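Local coordinates for bacillaene synthase dehydratase PksH (Bacillus subtilis, PDB 3HP0), which catalyses the dehydration of a carrier-tethered (S)-3-hydroxy-3-methylglutaryl group to a 3-methylglutaconyl group during synthesis of the antibiotic bacillaene, at residues S16-T21 and L40-Q45; V51-L56 and K194-L199; P88-W93 and S222-T227; G114-V119 and A131-S136; C146-L151 and Y162-T167. All blocks are in the same frame, centred on the assembly; numbering follows the deposited sequence.

Interaction 1 (S16-T21 and L40-Q45)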
# COMPACT_ATOMS: atom_id res chain seq x y z
N SER A 16 -20.67 -11.18 -1.84
CA SER A 16 -20.11 -10.70 -0.61
C SER A 16 -18.70 -10.12 -0.76
O SER A 16 -17.97 -9.99 0.22
CB SER A 16 -20.15 -11.86 0.38
OG SER A 16 -19.84 -13.06 -0.30
N VAL A 17 -18.33 -9.77 -1.99
CA VAL A 17 -17.02 -9.22 -2.30
C VAL A 17 -17.06 -7.79 -2.84
O VAL A 17 -17.95 -7.44 -3.61
CB VAL A 17 -16.29 -10.07 -3.34
CG1 VAL A 17 -14.94 -9.43 -3.68
CG2 VAL A 17 -16.12 -11.48 -2.85
N CYS A 18 -16.08 -6.97 -2.47
CA CYS A 18 -16.03 -5.61 -2.96
C CYS A 18 -14.72 -5.35 -3.69
O CYS A 18 -13.64 -5.57 -3.14
CB CYS A 18 -16.17 -4.60 -1.83
SG CYS A 18 -15.90 -2.92 -2.42
N TYR A 19 -14.82 -4.89 -4.94
CA TYR A 19 -13.64 -4.61 -5.74
C TYR A 19 -13.37 -3.12 -5.83
O TYR A 19 -14.22 -2.34 -6.29
CB TYR A 19 -13.80 -5.17 -7.16
CG TYR A 19 -13.90 -6.68 -7.24
CD1 TYR A 19 -12.76 -7.47 -7.44
CD2 TYR A 19 -15.12 -7.32 -7.08
CE1 TYR A 19 -12.85 -8.86 -7.49
CE2 TYR A 19 -15.22 -8.70 -7.13
CZ TYR A 19 -14.09 -9.47 -7.33
OH TYR A 19 -14.23 -10.84 -7.35
N ILE A 20 -12.19 -2.73 -5.36
CA ILE A 20 -11.77 -1.34 -5.40
C ILE A 20 -10.67 -1.33 -6.45
O ILE A 20 -9.65 -1.99 -6.28
CB ILE A 20 -11.17 -0.89 -4.07
CG1 ILE A 20 -12.26 -0.79 -3.01
CG2 ILE A 20 -10.46 0.44 -4.26
CD1 ILE A 20 -11.73 -0.44 -1.63
N THR A 21 -10.90 -0.59 -7.53
CA THR A 21 -9.93 -0.50 -8.61
C THR A 21 -9.44 0.93 -8.72
O THR A 21 -10.22 1.85 -8.93
CB THR A 21 -10.55 -0.92 -9.95
OG1 THR A 21 -10.98 -2.28 -9.89
CG2 THR A 21 -9.54 -0.78 -11.07
N LEU A 40 -11.45 5.09 2.45
CA LEU A 40 -11.97 5.03 3.81
C LEU A 40 -13.49 4.98 3.76
O LEU A 40 -14.14 4.31 4.56
CB LEU A 40 -11.52 6.25 4.60
CG LEU A 40 -10.00 6.31 4.77
CD1 LEU A 40 -9.58 7.65 5.33
CD2 LEU A 40 -9.58 5.17 5.69
N GLN A 41 -14.04 5.68 2.77
CA GLN A 41 -15.47 5.76 2.55
C GLN A 41 -16.03 4.43 2.05
O GLN A 41 -17.12 4.02 2.45
CB GLN A 41 -15.74 6.85 1.52
CG GLN A 41 -17.19 7.05 1.19
CD GLN A 41 -17.37 8.00 0.02
OE1 GLN A 41 -16.81 9.10 0.01
NE2 GLN A 41 -18.15 7.58 -0.96
N VAL A 42 -15.29 3.76 1.18
CA VAL A 42 -15.71 2.48 0.65
C VAL A 42 -15.60 1.41 1.75
O VAL A 42 -16.45 0.52 1.85
CB VAL A 42 -14.83 2.04 -0.54
CG1 VAL A 42 -15.21 0.64 -0.97
CG2 VAL A 42 -14.98 3.01 -1.69
N LEU A 43 -14.56 1.51 2.57
CA LEU A 43 -14.36 0.55 3.64
C LEU A 43 -15.43 0.67 4.72
O LEU A 43 -15.78 -0.33 5.35
CB LEU A 43 -12.96 0.70 4.25
CG LEU A 43 -11.81 0.23 3.36
CD1 LEU A 43 -10.51 0.29 4.14
CD2 LEU A 43 -12.08 -1.19 2.87
N ASN A 44 -15.94 1.87 4.94
CA ASN A 44 -17.00 2.07 5.93
C ASN A 44 -18.27 1.37 5.45
O ASN A 44 -19.03 0.85 6.25
CB ASN A 44 -17.28 3.55 6.15
CG ASN A 44 -16.39 4.14 7.22
OD1 ASN A 44 -16.29 3.58 8.32
ND2 ASN A 44 -15.74 5.26 6.92
N GLN A 45 -18.50 1.37 4.14
CA GLN A 45 -19.67 0.70 3.60
C GLN A 45 -19.51 -0.80 3.84
O GLN A 45 -20.47 -1.50 4.13
CB GLN A 45 -19.81 0.96 2.10
CG GLN A 45 -20.12 2.41 1.75
CD GLN A 45 -20.25 2.63 0.25
OE1 GLN A 45 -20.49 3.75 -0.20
NE2 GLN A 45 -20.08 1.57 -0.52

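Interaction 2 (V51-L56 and K194-L199)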
# COMPACT_ATOMS: atom_id res chain seq x y z
N VAL A 51 -20.71 -7.64 3.10
CA VAL A 51 -19.46 -8.03 2.48
C VAL A 51 -18.43 -8.64 3.45
O VAL A 51 -18.31 -8.21 4.61
CB VAL A 51 -18.82 -6.83 1.75
CG1 VAL A 51 -19.72 -5.62 1.93
CG2 VAL A 51 -17.39 -6.56 2.26
N THR A 52 -17.71 -9.64 2.96
CA THR A 52 -16.70 -10.32 3.77
C THR A 52 -15.31 -10.22 3.16
O THR A 52 -14.32 -10.56 3.81
CB THR A 52 -17.01 -11.82 3.93
OG1 THR A 52 -16.96 -12.46 2.64
CG2 THR A 52 -18.36 -12.02 4.54
N VAL A 53 -15.23 -9.78 1.90
CA VAL A 53 -13.93 -9.67 1.26
C VAL A 53 -13.80 -8.38 0.46
O VAL A 53 -14.75 -7.98 -0.20
CB VAL A 53 -13.64 -10.87 0.28
CG1 VAL A 53 -12.24 -10.73 -0.32
CG2 VAL A 53 -13.75 -12.19 1.02
N VAL A 54 -12.63 -7.75 0.53
CA VAL A 54 -12.37 -6.53 -0.23
C VAL A 54 -11.12 -6.78 -1.08
O VAL A 54 -10.07 -7.15 -0.55
CB VAL A 54 -12.09 -5.33 0.69
CG1 VAL A 54 -11.85 -4.09 -0.16
CG2 VAL A 54 -13.25 -5.10 1.66
N VAL A 55 -11.25 -6.59 -2.39
CA VAL A 55 -10.13 -6.79 -3.30
C VAL A 55 -9.65 -5.45 -3.86
O VAL A 55 -10.45 -4.59 -4.22
CB VAL A 55 -10.53 -7.70 -4.49
CG1 VAL A 55 -9.37 -7.83 -5.46
CG2 VAL A 55 -10.95 -9.08 -3.97
N LEU A 56 -8.33 -5.29 -3.91
CA LEU A 56 -7.73 -4.07 -4.42
C LEU A 56 -7.06 -4.40 -5.75
O LEU A 56 -6.39 -5.42 -5.86
CB LEU A 56 -6.69 -3.53 -3.43
CG LEU A 56 -7.15 -2.85 -2.13
CD1 LEU A 56 -8.09 -3.76 -1.35
CD2 LEU A 56 -5.93 -2.50 -1.29
N LYS A 194 -9.72 -18.79 -6.88
CA LYS A 194 -9.55 -19.95 -6.01
C LYS A 194 -9.52 -19.51 -4.55
O LYS A 194 -9.89 -20.27 -3.65
CB LYS A 194 -8.27 -20.71 -6.36
CG LYS A 194 -8.25 -21.25 -7.78
CD LYS A 194 -7.03 -22.14 -8.03
CE LYS A 194 -7.05 -22.74 -9.43
NZ LYS A 194 -5.82 -23.54 -9.70
N HIS A 195 -9.06 -18.28 -4.33
CA HIS A 195 -8.99 -17.72 -2.99
C HIS A 195 -10.39 -17.26 -2.56
O HIS A 195 -10.84 -17.60 -1.47
CB HIS A 195 -8.01 -16.54 -2.96
CG HIS A 195 -6.57 -16.95 -2.84
ND1 HIS A 195 -5.85 -17.48 -3.90
CD2 HIS A 195 -5.73 -16.98 -1.77
CE1 HIS A 195 -4.64 -17.81 -3.49
NE2 HIS A 195 -4.54 -17.52 -2.20
N LEU A 196 -11.06 -16.51 -3.43
CA LEU A 196 -12.41 -16.03 -3.12
C LEU A 196 -13.34 -17.21 -2.86
O LEU A 196 -14.22 -17.16 -2.01
CB LEU A 196 -12.97 -15.19 -4.27
CG LEU A 196 -12.18 -13.91 -4.55
CD1 LEU A 196 -12.85 -13.12 -5.68
CD2 LEU A 196 -12.09 -13.06 -3.28
N LEU A 197 -13.13 -18.28 -3.61
CA LEU A 197 -13.93 -19.48 -3.46
C LEU A 197 -13.79 -20.01 -2.03
O LEU A 197 -14.78 -20.32 -1.38
CB LEU A 197 -13.46 -20.52 -4.48
CG LEU A 197 -14.46 -21.48 -5.11
CD1 LEU A 197 -15.73 -20.74 -5.52
CD2 LEU A 197 -13.81 -22.13 -6.33
N ARG A 198 -12.56 -20.10 -1.53
CA ARG A 198 -12.34 -20.58 -0.17
C ARG A 198 -12.77 -19.56 0.89
O ARG A 198 -13.30 -19.95 1.93
CB ARG A 198 -10.87 -20.93 0.06
CG ARG A 198 -10.32 -22.04 -0.82
CD ARG A 198 -9.50 -23.04 -0.00
NE ARG A 198 -10.32 -23.61 1.06
CZ ARG A 198 -9.93 -24.56 1.90
NH1 ARG A 198 -8.71 -25.07 1.81
NH2 ARG A 198 -10.76 -25.01 2.83
N LEU A 199 -12.54 -18.28 0.63
CA LEU A 199 -12.89 -17.22 1.58
C LEU A 199 -14.39 -17.20 1.86
O LEU A 199 -14.81 -17.01 3.00
CB LEU A 199 -12.38 -15.87 1.07
CG LEU A 199 -10.83 -15.86 1.17
CD1 LEU A 199 -10.24 -14.58 0.57
CD2 LEU A 199 -10.45 -16.06 2.64
O HOH W 1 -17.14 -15.04 3.42

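Interaction 3 (P88-W93 and S222-T227)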
# COMPACT_ATOMS: atom_id res chain seq x y z
N PRO A 88 -3.94 9.90 7.49
CA PRO A 88 -5.07 9.26 6.80
C PRO A 88 -4.62 8.00 6.05
O PRO A 88 -5.26 6.94 6.13
CB PRO A 88 -5.57 10.36 5.87
CG PRO A 88 -5.30 11.60 6.66
CD PRO A 88 -3.91 11.35 7.19
N LEU A 89 -3.51 8.11 5.33
CA LEU A 89 -2.97 6.97 4.58
C LEU A 89 -2.60 5.83 5.53
O LEU A 89 -2.93 4.67 5.29
CB LEU A 89 -1.73 7.40 3.79
CG LEU A 89 -1.06 6.29 2.97
CD1 LEU A 89 -2.02 5.82 1.88
CD2 LEU A 89 0.23 6.81 2.35
N TYR A 90 -1.92 6.17 6.62
CA TYR A 90 -1.49 5.16 7.58
C TYR A 90 -2.69 4.44 8.19
O TYR A 90 -2.69 3.21 8.29
CB TYR A 90 -0.66 5.80 8.69
CG TYR A 90 0.22 4.82 9.44
CD1 TYR A 90 1.56 4.64 9.08
CD2 TYR A 90 -0.28 4.08 10.52
CE1 TYR A 90 2.39 3.78 9.78
CE2 TYR A 90 0.55 3.20 11.23
CZ TYR A 90 1.88 3.06 10.86
OH TYR A 90 2.72 2.25 11.59
N ASP A 91 -3.71 5.20 8.59
CA ASP A 91 -4.91 4.62 9.18
C ASP A 91 -5.67 3.76 8.20
O ASP A 91 -6.31 2.79 8.59
CB ASP A 91 -5.82 5.72 9.74
CG ASP A 91 -5.26 6.34 10.99
OD1 ASP A 91 -4.74 5.57 11.83
OD2 ASP A 91 -5.33 7.57 11.14
N LEU A 92 -5.61 4.13 6.92
CA LEU A 92 -6.26 3.36 5.87
C LEU A 92 -5.58 1.99 5.80
O LEU A 92 -6.24 0.95 5.83
CB LEU A 92 -6.09 4.09 4.54
CG LEU A 92 -6.47 3.35 3.25
CD1 LEU A 92 -7.89 2.82 3.32
CD2 LEU A 92 -6.30 4.32 2.09
N TRP A 93 -4.25 1.99 5.74
CA TRP A 93 -3.52 0.74 5.68
C TRP A 93 -3.80 -0.08 6.93
O TRP A 93 -3.84 -1.31 6.88
CB TRP A 93 -2.02 0.99 5.52
CG TRP A 93 -1.65 1.51 4.16
CD1 TRP A 93 -2.39 1.42 3.01
CD2 TRP A 93 -0.43 2.17 3.80
NE1 TRP A 93 -1.71 1.98 1.96
CE2 TRP A 93 -0.50 2.46 2.41
CE3 TRP A 93 0.71 2.56 4.51
CZ2 TRP A 93 0.53 3.11 1.72
CZ3 TRP A 93 1.74 3.21 3.83
CH2 TRP A 93 1.64 3.48 2.45
N SER A 222 0.56 -0.24 15.03
CA SER A 222 0.08 0.95 15.73
C SER A 222 1.15 1.60 16.61
O SER A 222 1.25 2.82 16.69
CB SER A 222 -1.16 0.60 16.57
OG SER A 222 -0.86 -0.37 17.56
N ARG A 223 1.97 0.77 17.26
CA ARG A 223 3.02 1.26 18.14
C ARG A 223 4.06 2.12 17.42
O ARG A 223 4.69 2.99 18.02
CB ARG A 223 3.71 0.08 18.82
CG ARG A 223 4.87 0.49 19.71
CD ARG A 223 5.50 -0.71 20.40
NE ARG A 223 4.53 -1.47 21.18
CZ ARG A 223 4.85 -2.42 22.05
NH1 ARG A 223 6.13 -2.73 22.27
NH2 ARG A 223 3.89 -3.06 22.71
N ALA A 224 4.23 1.89 16.12
CA ALA A 224 5.20 2.63 15.33
C ALA A 224 4.63 3.83 14.59
O ALA A 224 5.39 4.64 14.06
CB ALA A 224 5.85 1.68 14.32
N LYS A 225 3.31 3.96 14.57
CA LYS A 225 2.65 5.04 13.84
C LYS A 225 3.19 6.46 14.04
O LYS A 225 3.55 7.14 13.06
CB LYS A 225 1.15 5.03 14.13
CG LYS A 225 0.40 6.08 13.34
CD LYS A 225 -1.06 6.12 13.75
CE LYS A 225 -1.81 7.19 12.97
NZ LYS A 225 -3.26 7.19 13.29
N ALA A 226 3.23 6.91 15.29
CA ALA A 226 3.72 8.27 15.58
C ALA A 226 5.17 8.45 15.16
O ALA A 226 5.54 9.50 14.64
CB ALA A 226 3.55 8.58 17.06
N THR A 227 5.99 7.43 15.39
CA THR A 227 7.39 7.48 15.00
C THR A 227 7.49 7.61 13.48
O THR A 227 8.26 8.41 12.96
CB THR A 227 8.12 6.22 15.42
OG1 THR A 227 8.05 6.09 16.84
CG2 THR A 227 9.58 6.27 14.96

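Interaction 4 (G114-V119 and A131-S136)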
# COMPACT_ATOMS: atom_id res chain seq x y z
N GLY A 114 4.54 2.64 -1.53
CA GLY A 114 3.28 3.33 -1.70
C GLY A 114 2.30 2.24 -2.05
O GLY A 114 1.34 1.98 -1.33
N GLY A 115 2.55 1.60 -3.19
CA GLY A 115 1.71 0.49 -3.58
C GLY A 115 2.14 -0.60 -2.62
O GLY A 115 1.38 -1.50 -2.28
N LEU A 116 3.39 -0.48 -2.16
CA LEU A 116 3.96 -1.43 -1.23
C LEU A 116 3.21 -1.37 0.10
O LEU A 116 2.99 -2.40 0.74
CB LEU A 116 5.44 -1.13 -1.02
CG LEU A 116 6.24 -2.35 -0.59
CD1 LEU A 116 5.81 -3.57 -1.41
CD2 LEU A 116 7.72 -2.08 -0.77
N GLY A 117 2.82 -0.17 0.50
CA GLY A 117 2.06 -0.03 1.73
C GLY A 117 0.81 -0.88 1.59
O GLY A 117 0.55 -1.78 2.39
N PHE A 118 0.04 -0.61 0.54
CA PHE A 118 -1.19 -1.35 0.25
C PHE A 118 -1.01 -2.87 0.24
O PHE A 118 -1.72 -3.58 0.95
CB PHE A 118 -1.77 -0.90 -1.10
CG PHE A 118 -2.47 0.43 -1.05
CD1 PHE A 118 -3.76 0.53 -0.54
CD2 PHE A 118 -1.83 1.60 -1.48
CE1 PHE A 118 -4.41 1.76 -0.45
CE2 PHE A 118 -2.48 2.85 -1.40
CZ PHE A 118 -3.77 2.92 -0.88
N VAL A 119 -0.07 -3.37 -0.55
CA VAL A 119 0.15 -4.81 -0.64
C VAL A 119 0.55 -5.46 0.69
O VAL A 119 0.10 -6.56 1.02
CB VAL A 119 1.23 -5.14 -1.70
CG1 VAL A 119 1.54 -6.61 -1.68
CG2 VAL A 119 0.75 -4.71 -3.09
N ALA A 131 4.78 -8.99 -11.44
CA ALA A 131 5.04 -8.17 -10.26
C ALA A 131 6.50 -8.04 -9.82
O ALA A 131 7.24 -9.02 -9.75
CB ALA A 131 4.19 -8.68 -9.09
N SER A 132 6.90 -6.82 -9.53
CA SER A 132 8.24 -6.55 -9.02
C SER A 132 8.03 -5.46 -7.97
O SER A 132 7.14 -4.62 -8.09
CB SER A 132 9.18 -6.07 -10.13
OG SER A 132 8.83 -4.76 -10.57
N PHE A 133 8.86 -5.47 -6.93
CA PHE A 133 8.72 -4.52 -5.84
C PHE A 133 10.02 -3.76 -5.56
O PHE A 133 11.09 -4.36 -5.56
CB PHE A 133 8.28 -5.30 -4.59
CG PHE A 133 7.10 -6.20 -4.83
CD1 PHE A 133 5.80 -5.74 -4.64
CD2 PHE A 133 7.29 -7.49 -5.32
CE1 PHE A 133 4.70 -6.54 -4.94
CE2 PHE A 133 6.20 -8.31 -5.63
CZ PHE A 133 4.90 -7.83 -5.44
N SER A 134 9.92 -2.46 -5.29
CA SER A 134 11.14 -1.69 -5.02
C SER A 134 11.00 -0.47 -4.10
O SER A 134 9.94 0.15 -4.00
CB SER A 134 11.77 -1.24 -6.34
OG SER A 134 10.95 -0.29 -6.99
N LEU A 135 12.10 -0.15 -3.44
CA LEU A 135 12.19 0.99 -2.53
C LEU A 135 13.46 1.75 -2.90
O LEU A 135 14.56 1.35 -2.53
CB LEU A 135 12.29 0.52 -1.08
CG LEU A 135 11.12 -0.29 -0.51
CD1 LEU A 135 11.40 -0.64 0.93
CD2 LEU A 135 9.84 0.53 -0.62
N SER A 136 13.29 2.85 -3.64
CA SER A 136 14.42 3.66 -4.10
C SER A 136 14.59 4.95 -3.30
O SER A 136 15.57 5.68 -3.48
CB SER A 136 14.23 4.00 -5.58
OG SER A 136 13.06 4.78 -5.79

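Interaction 5 (C146-L151 and Y162-T167)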
# COMPACT_ATOMS: atom_id res chain seq x y z
N CYS A 146 6.28 5.30 6.35
CA CYS A 146 4.91 4.86 6.57
C CYS A 146 4.72 3.40 6.16
O CYS A 146 3.98 2.64 6.79
CB CYS A 146 3.93 5.75 5.80
SG CYS A 146 4.02 7.53 6.22
N VAL A 147 5.42 3.00 5.10
CA VAL A 147 5.34 1.65 4.57
C VAL A 147 6.02 0.59 5.43
O VAL A 147 5.47 -0.50 5.66
CB VAL A 147 5.96 1.58 3.14
CG1 VAL A 147 6.00 0.15 2.64
CG2 VAL A 147 5.17 2.47 2.19
N LEU A 148 7.22 0.92 5.89
CA LEU A 148 8.07 -0.01 6.65
C LEU A 148 7.47 -0.87 7.75
O LEU A 148 7.80 -2.05 7.83
CB LEU A 148 9.30 0.74 7.20
CG LEU A 148 10.25 1.29 6.12
CD1 LEU A 148 11.39 2.10 6.75
CD2 LEU A 148 10.82 0.13 5.31
N PRO A 149 6.61 -0.31 8.63
CA PRO A 149 6.03 -1.14 9.70
C PRO A 149 5.18 -2.28 9.15
O PRO A 149 5.19 -3.40 9.67
CB PRO A 149 5.23 -0.14 10.53
CG PRO A 149 5.97 1.16 10.31
CD PRO A 149 6.26 1.11 8.82
N PHE A 150 4.44 -1.99 8.09
CA PHE A 150 3.60 -3.00 7.43
C PHE A 150 4.49 -4.02 6.69
O PHE A 150 4.26 -5.23 6.77
CB PHE A 150 2.64 -2.31 6.45
CG PHE A 150 1.65 -1.39 7.11
CD1 PHE A 150 0.47 -1.90 7.68
CD2 PHE A 150 1.90 -0.02 7.21
CE1 PHE A 150 -0.42 -1.06 8.32
CE2 PHE A 150 1.00 0.83 7.86
CZ PHE A 150 -0.16 0.31 8.42
N LEU A 151 5.50 -3.52 5.99
CA LEU A 151 6.42 -4.39 5.26
C LEU A 151 7.14 -5.31 6.23
O LEU A 151 7.20 -6.53 6.04
CB LEU A 151 7.45 -3.56 4.47
CG LEU A 151 8.42 -4.40 3.60
CD1 LEU A 151 7.63 -5.26 2.61
CD2 LEU A 151 9.39 -3.51 2.84
N TYR A 162 17.59 -4.74 4.03
CA TYR A 162 18.42 -5.02 2.86
C TYR A 162 17.79 -4.38 1.62
O TYR A 162 18.48 -3.79 0.78
CB TYR A 162 18.52 -6.53 2.67
CG TYR A 162 19.46 -6.99 1.58
CD1 TYR A 162 20.82 -6.67 1.61
CD2 TYR A 162 18.99 -7.79 0.53
CE1 TYR A 162 21.69 -7.14 0.62
CE2 TYR A 162 19.84 -8.26 -0.45
CZ TYR A 162 21.19 -7.94 -0.40
OH TYR A 162 22.02 -8.43 -1.38
N MSE A 163 16.48 -4.49 1.52
CA MSE A 163 15.71 -3.93 0.42
C MSE A 163 15.86 -2.42 0.32
O MSE A 163 16.09 -1.87 -0.76
CB MSE A 163 14.23 -4.24 0.62
CG MSE A 163 13.56 -4.95 -0.51
SE MSE A 163 11.74 -5.34 -0.03
CE MSE A 163 10.87 -4.03 -1.15
N THR A 164 15.72 -1.76 1.47
CA THR A 164 15.79 -0.31 1.52
C THR A 164 17.19 0.18 1.20
O THR A 164 17.35 1.14 0.45
CB THR A 164 15.35 0.22 2.91
OG1 THR A 164 14.10 -0.38 3.27
CG2 THR A 164 15.18 1.74 2.87
N LEU A 165 18.19 -0.49 1.77
CA LEU A 165 19.59 -0.13 1.55
C LEU A 165 20.05 -0.40 0.12
O LEU A 165 20.78 0.41 -0.45
CB LEU A 165 20.50 -0.89 2.52
CG LEU A 165 20.46 -0.56 4.02
CD1 LEU A 165 21.24 -1.61 4.78
CD2 LEU A 165 21.05 0.82 4.27
N MSE A 166 19.61 -1.52 -0.46
CA MSE A 166 20.02 -1.90 -1.81
C MSE A 166 19.28 -1.23 -2.96
O MSE A 166 19.76 -1.22 -4.09
CB MSE A 166 19.95 -3.42 -1.98
CG MSE A 166 21.01 -4.18 -1.20
SE MSE A 166 22.82 -3.58 -1.56
CE MSE A 166 23.13 -2.57 0.04
N THR A 167 18.09 -0.70 -2.69
CA THR A 167 17.33 0.02 -3.70
C THR A 167 16.86 -0.75 -4.94
O THR A 167 16.02 -0.25 -5.69
CB THR A 167 18.14 1.22 -4.17
OG1 THR A 167 18.43 2.06 -3.05
CG2 THR A 167 17.38 2.01 -5.23

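Interaction 1 (S16-T21 and L40-Q45)
Val42 and Ile20 pass each other in opposite directions, each side chain sliding along the flank of the other instead of meeting it head-on. One methyl of the valine does the touching: CG1 of Val42 lies 3.7 Å from CD1 of Ile20 and 3.9 Å from CG1 of the same isoleucine, so it rests against the outer two carbons of the longer branch. That branch reaches the helix because Ile20 carries CG1 beside its backbone N (chi1 -70°) and then runs straight on, with chi2 at 176°. The same valine methyl has a second neighbour on the strand, the thiol sulfur, with SG of Cys18 at 3.9 Å from CG1 of Val42. Cys18 and Ile20 stand two residues apart on strand 17-22 and so turn the same way, toward the helix, while Tyr19 between them points away. The elements joined here are the first strand and the helix of a beta-alpha-beta unit, strand 17-22, helix 34-48 and strand 53-57, in the crotonase fold of the enoyl-CoA hydratase/isomerase family; helix 34-48 covers one face of the sheet. Small, branched or weakly polar side chains suit this interface: a beta-branched valine presents a compact methyl, isoleucine adds reach, and cysteine is small enough to sit beside the isoleucine without demanding a polar partner. All three are buried and the attraction is dispersive. Leu43, next along the helix, also touches Leu92, Lys95 and Leu96 of helix 87-98, whereas Val42 reaches Ile9 and Val11 of the edge strand 9-14.

Interaction 2 (V51-L56 and K194-L199)
Helix 190-199 packs on the central sheet of the crotonase fold, on the face opposite to helix 34-48. Its segment 194-199 runs nearly antiparallel to strand segment 53-56: their axes make 164° and come within 10.7 Å. Two valines of the strand, Val53 and Val55, meet two leucines of the helix one turn apart. Val53 uses both of its methyls. Its CG1 approaches CD2 of Leu196 at 3.8 Å, the two side chains crossing at a slant, while CG2 of Val53 lies 3.9 Å from CB of Leu199, whose side chain it crosses at about a right angle. The fork is set by the chi1 of Val53, -178°, which places CG1 opposite the backbone N and CG2 beside it. CD2 of Leu196 sits between Val53 and Val55, with CG2 of Val55 4.2 Å from it. Both leucines also reach Ile104 of strand 102-107, and Leu196 touches Tyr19 of strand 17-22, so the helix spans several strands. At the end of the contact a water bridges the segments, receiving a bond from OG1 of Thr52 at 2.7 Å and giving one to the carbonyl O of Leu199 at 3.1 Å. The direct contacts are thus purely hydrophobic, suited to branched aliphatics, whereas the polar link is made through water.

Interaction 3 (P88-W93 and S222-T227)
Lys225 NZ is gripped by two carboxylates, Asp91 across the contact and Glu87 one turn earlier on the same helix as the aspartate. The shorter bond runs from NZ of Lys225 to OD1 of Asp91 at 2.6 Å; it arrives on the syn side, 18° out of the carboxylate plane, and a weak bond to OD2 accompanies it. Since OD2 of Asp91 lies close to the Glu87 carboxylate, the ammonium probably eases the repulsion between the two acids. To get there the lysine is fully extended from CA onward, with chi1 at -177°, and its aliphatic part crosses the Tyr90 ring at a slant. CG of Lys225 sits over one face in a CH-pi contact, 3.9 Å from the centroid of the Tyr90 ring, and CB of Lys225 lies 3.5 Å from CE2 of Tyr90. Segments 88-93 and 222-227, on helices 87-98 and 220-235, are nearly antiparallel, their axes 11.3 Å apart at an angle of 168°. Lysine suits the place because one side chain offers methylenes to a ring and a charge to the acids beyond it. The phenol of Tyr90 is tied to the carbonyl O of Val221, just before segment 222-227, and its ring also meets Phe150 of helix 148-155.

Interaction 4 (G114-V119 and A131-S136)
The contact is wholly apolar and Leu116 divides it: one methyl meets an aliphatic partner, the other an aromatic one. CD2 of Leu116 lies 3.4 Å from CD2 of Leu135, a close approach for two methyls, and 3.9 Å from CG of Leu135; the two side chains cross at about a right angle. On the aromatic side, CD1 of Leu116 is 3.9 Å from CD1 of Phe133, the methyl meeting the ring obliquely. A chi1 of -155° swings CG of Leu116 away from its own backbone N, from the helix toward segment 131-136. Leucine suits the spot because its two branches can serve neighbours two residues apart. Met163 of helix 157-166 touches both leucines from a third element. Phe133 also packs on Val111 of strand 110-112, with which strand 132-134 pairs in parallel. In the first turn of helix 115-121 the bonds from Gly117 N and Phe118 N to O of Gly114, the N-cap residue, are weak. At phi 134° and psi -63° a CB there would press on the preceding carbonyl O, so glycine suits the place. The side chains of Leu135 and the catalytic Glu137 are about 4 Å apart, so this buried contact between helix 115-121 and segment 131-136 lies against the active site. In crotonases the start of the equivalent helix supplies a peptide N-H to the oxyanion hole, and Gly114-Gly115 is probably the counterpart here.

Interaction 5 (C146-L151 and Y162-T167)
Leu151 leaves helix 148-155 toward helix 157-166, and its approach is made at the far end. CB and CG serve as a spacer, with CG set opposite the backbone N (chi1 -177°), and the CD2 methyl comes closest, 4.1 Å from SE of Met163, a selenomethionine. The two side chains cross obliquely. The Met163 chain bends at its last torsion, 107°, and the selenium is its nearest atom to the leucine. One turn earlier, Leu148 makes a comparable approach to the next residue of the second helix: its CD2 lies 3.9 Å from OG1 of Thr164. A methyl can offer only van der Waals contact; the hydroxyl's polar partner is the carbonyl O of Ala160 in its own helix. Helices 148-155 and 157-166 follow each other with hardly a break, and these four residues line their facing sides. Leucine offers slender, branched ends, and methionine's flexible, polarisable chain suits the place, selenium standing in for its sulfur here. Dispersion therefore carries the whole contact, and threonine is tolerated at this apolar interface because its hydroxyl has already been satisfied by the helix that bears it.

Interactions 1 and 2 share the sheet: strands 17-22 and 53-57 are neighbours in it, and the centres of the two interactions are about 12 Å apart. Leu92 of segment 88-93 packs on Leu40 and Leu43, tying interaction 3 to interaction 1. Trp93 then carries the chain of contacts inward, touching Gly114 and Phe118 of interaction 4 and Val147 and Phe150 of interaction 5. Interactions 4 and 5 are the closest pair, about 9 Å between centres, and meet through Leu135 with Thr164 and Ser136 with Thr167. They also lie nearest the catalytic Glu137, whose side chain is about 6 Å from that of Thr164; interactions 1, 2 and 3 are remote from the active site.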